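Local structure of cytochrome c (Rhodothermus marinus, 6CUN) at residues G17-V22 and T74-N79; Y70-M75 and E107-I112. The protein binds heme c covalently and, as an engineered carbene transferase, holds an iron-carbene intermediate, while its natural counterpart probably carries electrons. The protein carries 3 engineered substitutions. One frame throughout, in Å; residues are numbered along the deposited sequence.

Contact 1 of 2, residues G17-V22 and T74-N79; sequences GPVKQV and TMLNPN. Engineered in segment 74-79: T74 (natural residue Val). With CA1 (ethyl propionate), chain C; HEC (heme c), chain B.
N77 reaches across to G17 with its side-chain amide, and the ND2 to O bond of 2.9 Å is nearly straight, with an angle of 165° at the hydrogen. G17 O lies in the plane of the N77 amide, whereas ND2 stands well above the carbonyl plane of G17, 52° out of it. With CG anti to the backbone N (chi1 -171°), the N77 amide extends far enough to meet G17 O. N77 CB lies 3.7 Å from P18 CD. The other end of the same amide is used too: OD1 accepts from the backbone N of G80, so N77 is the N-cap of helix 78-84 and suits a place where one side chain must both accept and donate. Replaced by alanine, N77 would lose its amide, which is likely to leave G17 O without this donor and helix 78-84 without its side-chain cap. G17, the first residue after helix 9-16, has a positive phi, which glycine adopts easily, and a cis peptide bond then leads into P18. The proline ring meets L76 at about a right angle, its CG 4.1 Å from L76 CB. Beyond it, V19 CG2 lies 3.7 Å from L76 CD1, the two branched chains slanting across one another, so that L76 spans P18 and V19. T74 points away from the loop, to the heme side: this engineered residue puts CG2 3.4 Å from OX9 of the ethyl propionate group. P78 CB is 3.5 Å from CJ2 of the same group. The loop contact thus packs behind the wall of the carbene pocket, and its chemistry is divided: a single directional hydrogen bond from the side-chain amide sets the link between two helix ends, and small apolar surfaces fill in beside it.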
loop_
_atom_site.group_PDB
_atom_site.type_symbol
_atom_site.label_atom_id
_atom_site.label_comp_id
_atom_site.label_asym_id
_atom_site.label_seq_id
_atom_site.Cartn_x
_atom_site.Cartn_y
_atom_site.Cartn_z
ATOM N N GLY A 17 4.559 12.508 -1.262
ATOM C CA GLY A 17 5.236 12.178 -0.040
ATOM C C GLY A 17 4.320 11.527 0.987
ATOM O O GLY A 17 3.118 11.331 0.754
ATOM N N PRO A 18 4.881 11.222 2.162
ATOM C CA PRO A 18 6.224 11.598 2.624
ATOM C C PRO A 18 7.332 10.749 2.151
ATOM O O PRO A 18 8.506 11.196 2.109
ATOM C CB PRO A 18 6.101 11.511 4.135
ATOM C CG PRO A 18 5.102 10.418 4.329
ATOM C CD PRO A 18 4.076 10.671 3.255
ATOM N N VAL A 19 7.081 9.522 1.776
ATOM C CA VAL A 19 8.128 8.652 1.338
ATOM C C VAL A 19 8.566 9.063 -0.081
ATOM O O VAL A 19 7.751 9.403 -0.918
ATOM C CB VAL A 19 7.686 7.167 1.358
ATOM C CG1 VAL A 19 8.712 6.237 0.781
ATOM C CG2 VAL A 19 7.376 6.791 2.791
ATOM N N LYS A 20 9.878 9.075 -0.302
ATOM C CA LYS A 20 10.466 9.486 -1.570
ATOM C C LYS A 20 11.071 8.362 -2.376
ATOM O O LYS A 20 11.105 8.433 -3.599
ATOM C CB LYS A 20 11.531 10.569 -1.301
ATOM C CG LYS A 20 11.004 11.752 -0.534
ATOM C CD LYS A 20 9.982 12.563 -1.300
ATOM C CE LYS A 20 9.298 13.608 -0.487
ATOM N NZ LYS A 20 8.416 14.472 -1.308
ATOM N N GLN A 21 11.565 7.339 -1.700
ATOM C CA GLN A 21 12.279 6.220 -2.336
ATOM C C GLN A 21 12.121 5.024 -1.437
ATOM O O GLN A 21 12.144 5.211 -0.223
ATOM C CB GLN A 21 13.777 6.561 -2.505
ATOM N N VAL A 22 12.039 3.828 -2.003
ATOM C CA VAL A 22 12.133 2.585 -1.261
ATOM C C VAL A 22 13.004 1.649 -2.066
ATOM O O VAL A 22 12.643 1.257 -3.172
ATOM C CB VAL A 22 10.725 1.947 -1.067
ATOM C CG1 VAL A 22 10.843 0.678 -0.224
ATOM C CG2 VAL A 22 9.728 2.921 -0.500
ATOM N N THR A 74 0.154 5.794 0.047
ATOM C CA THR A 74 -1.282 5.517 0.245
ATOM C C THR A 74 -1.571 5.265 1.721
ATOM O O THR A 74 -2.529 5.782 2.280
ATOM C CB THR A 74 -1.690 4.346 -0.615
ATOM O OG1 THR A 74 -1.621 4.722 -1.986
ATOM C CG2 THR A 74 -3.115 3.966 -0.314
ATOM N N MET A 75 -0.692 4.492 2.382
ATOM C CA MET A 75 -0.855 4.257 3.802
ATOM C C MET A 75 -0.543 5.468 4.674
ATOM O O MET A 75 -1.199 5.716 5.689
ATOM C CB MET A 75 0.046 3.100 4.264
ATOM C CG MET A 75 -0.450 1.743 3.848
ATOM S SD MET A 75 0.578 0.410 4.489
ATOM C CE MET A 75 1.691 0.201 3.124
ATOM N N LEU A 76 0.477 6.218 4.305
ATOM C CA LEU A 76 0.981 7.269 5.173
ATOM C C LEU A 76 0.406 8.652 4.897
ATOM O O LEU A 76 0.435 9.544 5.755
ATOM C CB LEU A 76 2.495 7.317 5.108
ATOM C CG LEU A 76 3.164 6.066 5.594
ATOM C CD1 LEU A 76 4.630 6.134 5.221
ATOM C CD2 LEU A 76 2.998 5.932 7.088
ATOM N N ASN A 77 -0.121 8.834 3.699
ATOM C CA ASN A 77 -0.683 10.115 3.298
ATOM C C ASN A 77 -1.854 9.890 2.377
ATOM O O ASN A 77 -1.864 10.356 1.249
ATOM C CB ASN A 77 0.401 10.920 2.573
ATOM C CG ASN A 77 0.002 12.367 2.291
ATOM O OD1 ASN A 77 -1.025 12.875 2.749
ATOM N ND2 ASN A 77 0.834 13.029 1.486
ATOM N N PRO A 78 -2.886 9.215 2.906
ATOM C CA PRO A 78 -4.018 8.927 2.035
ATOM C C PRO A 78 -4.693 10.190 1.481
ATOM O O PRO A 78 -5.079 10.209 0.305
ATOM C CB PRO A 78 -4.958 8.132 2.930
ATOM C CG PRO A 78 -4.568 8.459 4.324
ATOM C CD PRO A 78 -3.077 8.672 4.256
ATOM N N ASN A 79 -4.767 11.239 2.285
ATOM C CA ASN A 79 -5.465 12.453 1.807
ATOM C C ASN A 79 -4.694 13.094 0.682
ATOM O O ASN A 79 -5.297 13.565 -0.290
ATOM C CB ASN A 79 -5.667 13.437 2.942
ATOM C CG ASN A 79 -6.609 12.917 3.983
ATOM O OD1 ASN A 79 -7.626 12.296 3.666
ATOM N ND2 ASN A 79 -6.303 13.193 5.236
HETATM C CX5 CA1 C . -4.839 2.892 2.808
HETATM C CX6 CA1 C . -6.107 2.615 2.044
HETATM C CX7 CA1 C . -6.802 3.794 1.654
HETATM O OX8 CA1 C . -7.697 4.293 2.309
HETATM O OX9 CA1 C . -6.404 4.355 0.411
HETATM C CJ1 CA1 C . -7.131 5.464 -0.144
HETATM C CJ2 CA1 C . -6.305 6.699 0.037
HETATM FE FE HEC B . -6.862 0.920 1.533
HETATM C CHA HEC B . -7.089 1.870 -1.755
HETATM C CHB HEC B . -3.755 -0.249 0.968
HETATM C CHC HEC B . -6.543 0.280 4.844
HETATM C CHD HEC B . -10.134 1.686 1.988
HETATM N NA HEC B . -5.657 0.848 -0.059
HETATM C C1A HEC B . -5.894 1.286 -1.349
HETATM C C2A HEC B . -4.718 1.068 -2.177
HETATM C C3A HEC B . -3.800 0.514 -1.374
HETATM C C4A HEC B . -4.383 0.333 -0.080
HETATM C CMA HEC B . -2.371 0.108 -1.738
HETATM C CAA HEC B . -4.612 1.407 -3.668
HETATM C CBA HEC B . -4.874 0.151 -4.488
HETATM C CGA HEC B . -4.490 0.219 -5.940
HETATM O O1A HEC B . -4.777 -0.734 -6.712
HETATM O O2A HEC B . -3.805 1.195 -6.333
HETATM N NB HEC B . -5.443 0.155 2.664
HETATM C C1B HEC B . -4.234 -0.382 2.232
HETATM C C2B HEC B . -3.556 -0.989 3.340
HETATM C C3B HEC B . -4.300 -0.824 4.437
HETATM C C4B HEC B . -5.498 -0.117 4.032
HETATM C CMB HEC B . -2.222 -1.695 3.204
HETATM C CAB HEC B . -3.999 -1.300 5.884
HETATM C CBB HEC B . -2.825 -0.419 6.425
HETATM N NC HEC B . -8.074 1.012 3.114
HETATM C C1C HEC B . -7.770 0.700 4.409
HETATM C C2C HEC B . -8.949 0.806 5.245
HETATM C C3C HEC B . -9.957 1.179 4.440
HETATM C C4C HEC B . -9.429 1.339 3.109
HETATM C CMC HEC B . -8.951 0.503 6.727
HETATM C CAC HEC B . -11.472 1.261 4.859
HETATM C CBC HEC B . -11.753 2.272 5.963
HETATM N ND HEC B . -8.301 1.638 0.387
HETATM C C1D HEC B . -9.636 1.888 0.752
HETATM C C2D HEC B . -10.342 2.402 -0.382
HETATM C C3D HEC B . -9.507 2.452 -1.414
HETATM C C4D HEC B . -8.208 1.978 -0.956
HETATM C CMD HEC B . -11.843 2.780 -0.308
HETATM C CAD HEC B . -9.802 2.953 -2.834
HETATM C CBD HEC B . -9.608 4.465 -2.901
HETATM C CGD HEC B . -10.646 5.255 -2.148
HETATM O O1D HEC B . -11.863 5.141 -2.588
HETATM O O2D HEC B . -10.414 5.979 -1.150
#

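Contact 2 of 2, residues Y70-M75 and E107-I112. Engineered in segment 70-75: T74 (natural residue Val). With HEC (heme c), chain B; CA1 (ethyl propionate), chain C.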
loop_
_atom_site.group_PDB
_atom_site.type_symbol
_atom_site.label_atom_id
_atom_site.label_comp_id
_atom_site.label_asym_id
_atom_site.label_seq_id
_atom_site.Cartn_x
_atom_site.Cartn_y
_atom_site.Cartn_z
ATOM N N TYR A 70 4.243 4.602 -4.110
ATOM C CA TYR A 70 2.779 4.759 -4.164
ATOM C C TYR A 70 2.103 4.012 -3.010
ATOM O O TYR A 70 1.206 4.531 -2.358
ATOM C CB TYR A 70 2.284 4.275 -5.518
ATOM C CG TYR A 70 0.783 4.197 -5.686
ATOM C CD1 TYR A 70 0.073 3.073 -5.283
ATOM C CD2 TYR A 70 0.041 5.265 -6.201
ATOM C CE1 TYR A 70 -1.284 2.957 -5.454
ATOM C CE2 TYR A 70 -1.341 5.145 -6.342
ATOM C CZ TYR A 70 -1.966 3.995 -5.950
ATOM O OH TYR A 70 -3.339 3.880 -6.153
ATOM N N ILE A 71 2.507 2.753 -2.813
ATOM C CA ILE A 71 1.860 1.952 -1.772
ATOM C C ILE A 71 2.116 2.566 -0.390
ATOM O O ILE A 71 1.225 2.672 0.451
ATOM C CB ILE A 71 2.296 0.480 -1.860
ATOM C CG1 ILE A 71 1.810 -0.140 -3.182
ATOM C CG2 ILE A 71 1.824 -0.272 -0.657
ATOM C CD1 ILE A 71 2.438 -1.461 -3.475
ATOM N N MET A 72 3.374 2.944 -0.140
ATOM C CA MET A 72 3.699 3.500 1.147
ATOM C C MET A 72 2.944 4.803 1.403
ATOM O O MET A 72 2.414 5.033 2.519
ATOM C CB MET A 72 5.199 3.815 1.278
ATOM C CG MET A 72 6.041 2.568 1.414
ATOM S SD MET A 72 5.896 1.695 2.938
ATOM C CE MET A 72 6.794 2.824 3.989
ATOM N N ASN A 73 2.877 5.681 0.415
ATOM C CA ASN A 73 2.233 6.963 0.618
ATOM C C ASN A 73 0.711 6.861 0.640
ATOM O O ASN A 73 0.061 7.711 1.226
ATOM C CB ASN A 73 2.741 8.006 -0.350
ATOM C CG ASN A 73 4.161 8.406 -0.022
ATOM O OD1 ASN A 73 4.620 8.225 1.107
ATOM N ND2 ASN A 73 4.892 8.969 -1.003
ATOM N N THR A 74 0.154 5.794 0.047
ATOM C CA THR A 74 -1.282 5.517 0.245
ATOM C C THR A 74 -1.571 5.265 1.721
ATOM O O THR A 74 -2.529 5.782 2.280
ATOM C CB THR A 74 -1.690 4.346 -0.615
ATOM O OG1 THR A 74 -1.621 4.722 -1.986
ATOM C CG2 THR A 74 -3.115 3.966 -0.314
ATOM N N MET A 75 -0.692 4.492 2.382
ATOM C CA MET A 75 -0.855 4.257 3.802
ATOM C C MET A 75 -0.543 5.468 4.674
ATOM O O MET A 75 -1.199 5.716 5.689
ATOM C CB MET A 75 0.046 3.100 4.264
ATOM C CG MET A 75 -0.450 1.743 3.848
ATOM S SD MET A 75 0.578 0.410 4.489
ATOM C CE MET A 75 1.691 0.201 3.124
ATOM N N GLU A 107 7.435 2.706 9.867
ATOM C CA GLU A 107 7.904 1.361 10.142
ATOM C C GLU A 107 6.802 0.339 9.908
ATOM O O GLU A 107 7.039 -0.703 9.271
ATOM C CB GLU A 107 8.386 1.288 11.597
ATOM C CG GLU A 107 9.038 -0.052 11.956
ATOM C CD GLU A 107 9.266 -0.291 13.407
ATOM O OE1 GLU A 107 8.367 0.103 14.237
ATOM O OE2 GLU A 107 10.321 -0.893 13.774
ATOM N N GLN A 108 5.630 0.611 10.428
ATOM C CA GLN A 108 4.475 -0.276 10.236
ATOM C C GLN A 108 4.098 -0.411 8.788
ATOM O O GLN A 108 3.865 -1.534 8.265
ATOM C CB GLN A 108 3.289 0.182 11.044
ATOM C CG GLN A 108 3.471 0.064 12.527
ATOM C CD GLN A 108 2.344 0.706 13.282
ATOM O OE1 GLN A 108 1.897 1.827 12.999
ATOM N NE2 GLN A 108 1.846 -0.012 14.299
ATOM N N ALA A 109 4.071 0.706 8.062
ATOM C CA ALA A 109 3.766 0.671 6.655
ATOM C C ALA A 109 4.767 -0.154 5.883
ATOM O O ALA A 109 4.414 -0.880 4.957
ATOM C CB ALA A 109 3.646 2.090 6.125
ATOM N N ARG A 110 6.062 -0.024 6.225
ATOM C CA ARG A 110 7.090 -0.774 5.520
ATOM C C ARG A 110 6.942 -2.260 5.781
ATOM O O ARG A 110 7.180 -3.060 4.873
ATOM C CB ARG A 110 8.478 -0.278 5.962
ATOM C CG ARG A 110 9.632 -0.991 5.265
ATOM C CD ARG A 110 9.632 -0.755 3.769
ATOM N NE ARG A 110 10.645 -1.579 3.099
ATOM C CZ ARG A 110 10.509 -2.859 2.796
ATOM N NH1 ARG A 110 9.366 -3.508 2.954
ATOM N NH2 ARG A 110 11.547 -3.474 2.185
ATOM N N ALA A 111 6.553 -2.677 7.003
ATOM C CA ALA A 111 6.283 -4.076 7.289
ATOM C C ALA A 111 5.117 -4.579 6.452
ATOM O O ALA A 111 5.180 -5.676 5.874
ATOM C CB ALA A 111 6.039 -4.292 8.772
ATOM N N ILE A 112 4.048 -3.798 6.401
ATOM C CA ILE A 112 2.899 -4.178 5.558
ATOM C C ILE A 112 3.311 -4.297 4.107
ATOM O O ILE A 112 2.885 -5.219 3.433
ATOM C CB ILE A 112 1.731 -3.226 5.764
ATOM C CG1 ILE A 112 1.211 -3.345 7.206
ATOM C CG2 ILE A 112 0.614 -3.523 4.758
ATOM C CD1 ILE A 112 0.221 -2.272 7.548
HETATM FE FE HEC B . -6.862 0.920 1.533
HETATM C CHA HEC B . -7.089 1.870 -1.755
HETATM C CHB HEC B . -3.755 -0.249 0.968
HETATM C CHC HEC B . -6.543 0.280 4.844
HETATM C CHD HEC B . -10.134 1.686 1.988
HETATM N NA HEC B . -5.657 0.848 -0.059
HETATM C C1A HEC B . -5.894 1.286 -1.349
HETATM C C2A HEC B . -4.718 1.068 -2.177
HETATM C C3A HEC B . -3.800 0.514 -1.374
HETATM C C4A HEC B . -4.383 0.333 -0.080
HETATM C CMA HEC B . -2.371 0.108 -1.738
HETATM C CAA HEC B . -4.612 1.407 -3.668
HETATM C CBA HEC B . -4.874 0.151 -4.488
HETATM C CGA HEC B . -4.490 0.219 -5.940
HETATM O O1A HEC B . -4.777 -0.734 -6.712
HETATM O O2A HEC B . -3.805 1.195 -6.333
HETATM N NB HEC B . -5.443 0.155 2.664
HETATM C C1B HEC B . -4.234 -0.382 2.232
HETATM C C2B HEC B . -3.556 -0.989 3.340
HETATM C C3B HEC B . -4.300 -0.824 4.437
HETATM C C4B HEC B . -5.498 -0.117 4.032
HETATM C CMB HEC B . -2.222 -1.695 3.204
HETATM C CAB HEC B . -3.999 -1.300 5.884
HETATM C CBB HEC B . -2.825 -0.419 6.425
HETATM N NC HEC B . -8.074 1.012 3.114
HETATM C C1C HEC B . -7.770 0.700 4.409
HETATM C C2C HEC B . -8.949 0.806 5.245
HETATM C C3C HEC B . -9.957 1.179 4.440
HETATM C C4C HEC B . -9.429 1.339 3.109
HETATM C CMC HEC B . -8.951 0.503 6.727
HETATM C CAC HEC B . -11.472 1.261 4.859
HETATM C CBC HEC B . -11.753 2.272 5.963
HETATM N ND HEC B . -8.301 1.638 0.387
HETATM C C1D HEC B . -9.636 1.888 0.752
HETATM C C2D HEC B . -10.342 2.402 -0.382
HETATM C C3D HEC B . -9.507 2.452 -1.414
HETATM C C4D HEC B . -8.208 1.978 -0.956
HETATM C CMD HEC B . -11.843 2.780 -0.308
HETATM C CAD HEC B . -9.802 2.953 -2.834
HETATM C CBD HEC B . -9.608 4.465 -2.901
HETATM C CGD HEC B . -10.646 5.255 -2.148
HETATM O O1D HEC B . -11.863 5.141 -2.588
HETATM O O2D HEC B . -10.414 5.979 -1.150
HETATM C CX5 CA1 C . -4.839 2.892 2.808
HETATM C CX6 CA1 C . -6.107 2.615 2.044
HETATM C CX7 CA1 C . -6.802 3.794 1.654
HETATM O OX8 CA1 C . -7.697 4.293 2.309
HETATM O OX9 CA1 C . -6.404 4.355 0.411
HETATM C CJ1 CA1 C . -7.131 5.464 -0.144
HETATM C CJ2 CA1 C . -6.305 6.699 0.037
#
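M72 and M75, one helical turn apart on helix 68-76, meet helix 106-121 at A109. Before them, Y70 points to the heme instead: its OH donates to propionate oxygen O2A of heme c over 2.7 Å, with that oxygen near the plane of the ring. M72 is bent at chi2 and chi3 (-71° and -73°), which curls its end over the other helix, SD lying 3.6 Å from A109 O and CE 3.9 Å from A109 CB. A flexible thioether suits this place because it can follow the helix surface, while the small methyl of A109 lets the backbones approach; the axes of the two short segments pass 9.6 Å apart, their directions at 134°. Such packing of the C-terminal helix against a helix flanking the heme belongs to the all-helical cytochrome c fold. The engineered T74 takes no part in the helix contact; its OG1 and its backbone N reach Y70 O from opposite faces of the carbonyl plane. M75 points toward helix 106-121 and fills the corner between it and the heme: SD is 3.9 Å from both A109 CB and I112 CG2, and 3.7 Å from heme methyl CMB. I112, branched and apolar, brings CG2 to 3.7 Å from that same methyl.

From the N terminus, helix 9-16 runs into the loop 17-22, and contact 1 closes a long excursion of the chain by bringing that loop against 74-79, after helix 30-44 and the heme-binding cysteines have been passed. Contact 2 begins on the stretch where contact 1 ends and closes a shorter one when helix 106-121 arrives; the two spans follow one another along the chain rather than nesting or crossing. They share T74 and M75 on helix 68-76, and N73 joins them further, its OD1 lying 2.9 Å from V19 N in a probable hydrogen bond. Helix 68-76 is thereby tied to both the N-terminal loop and the C-terminal helix, beside the heme.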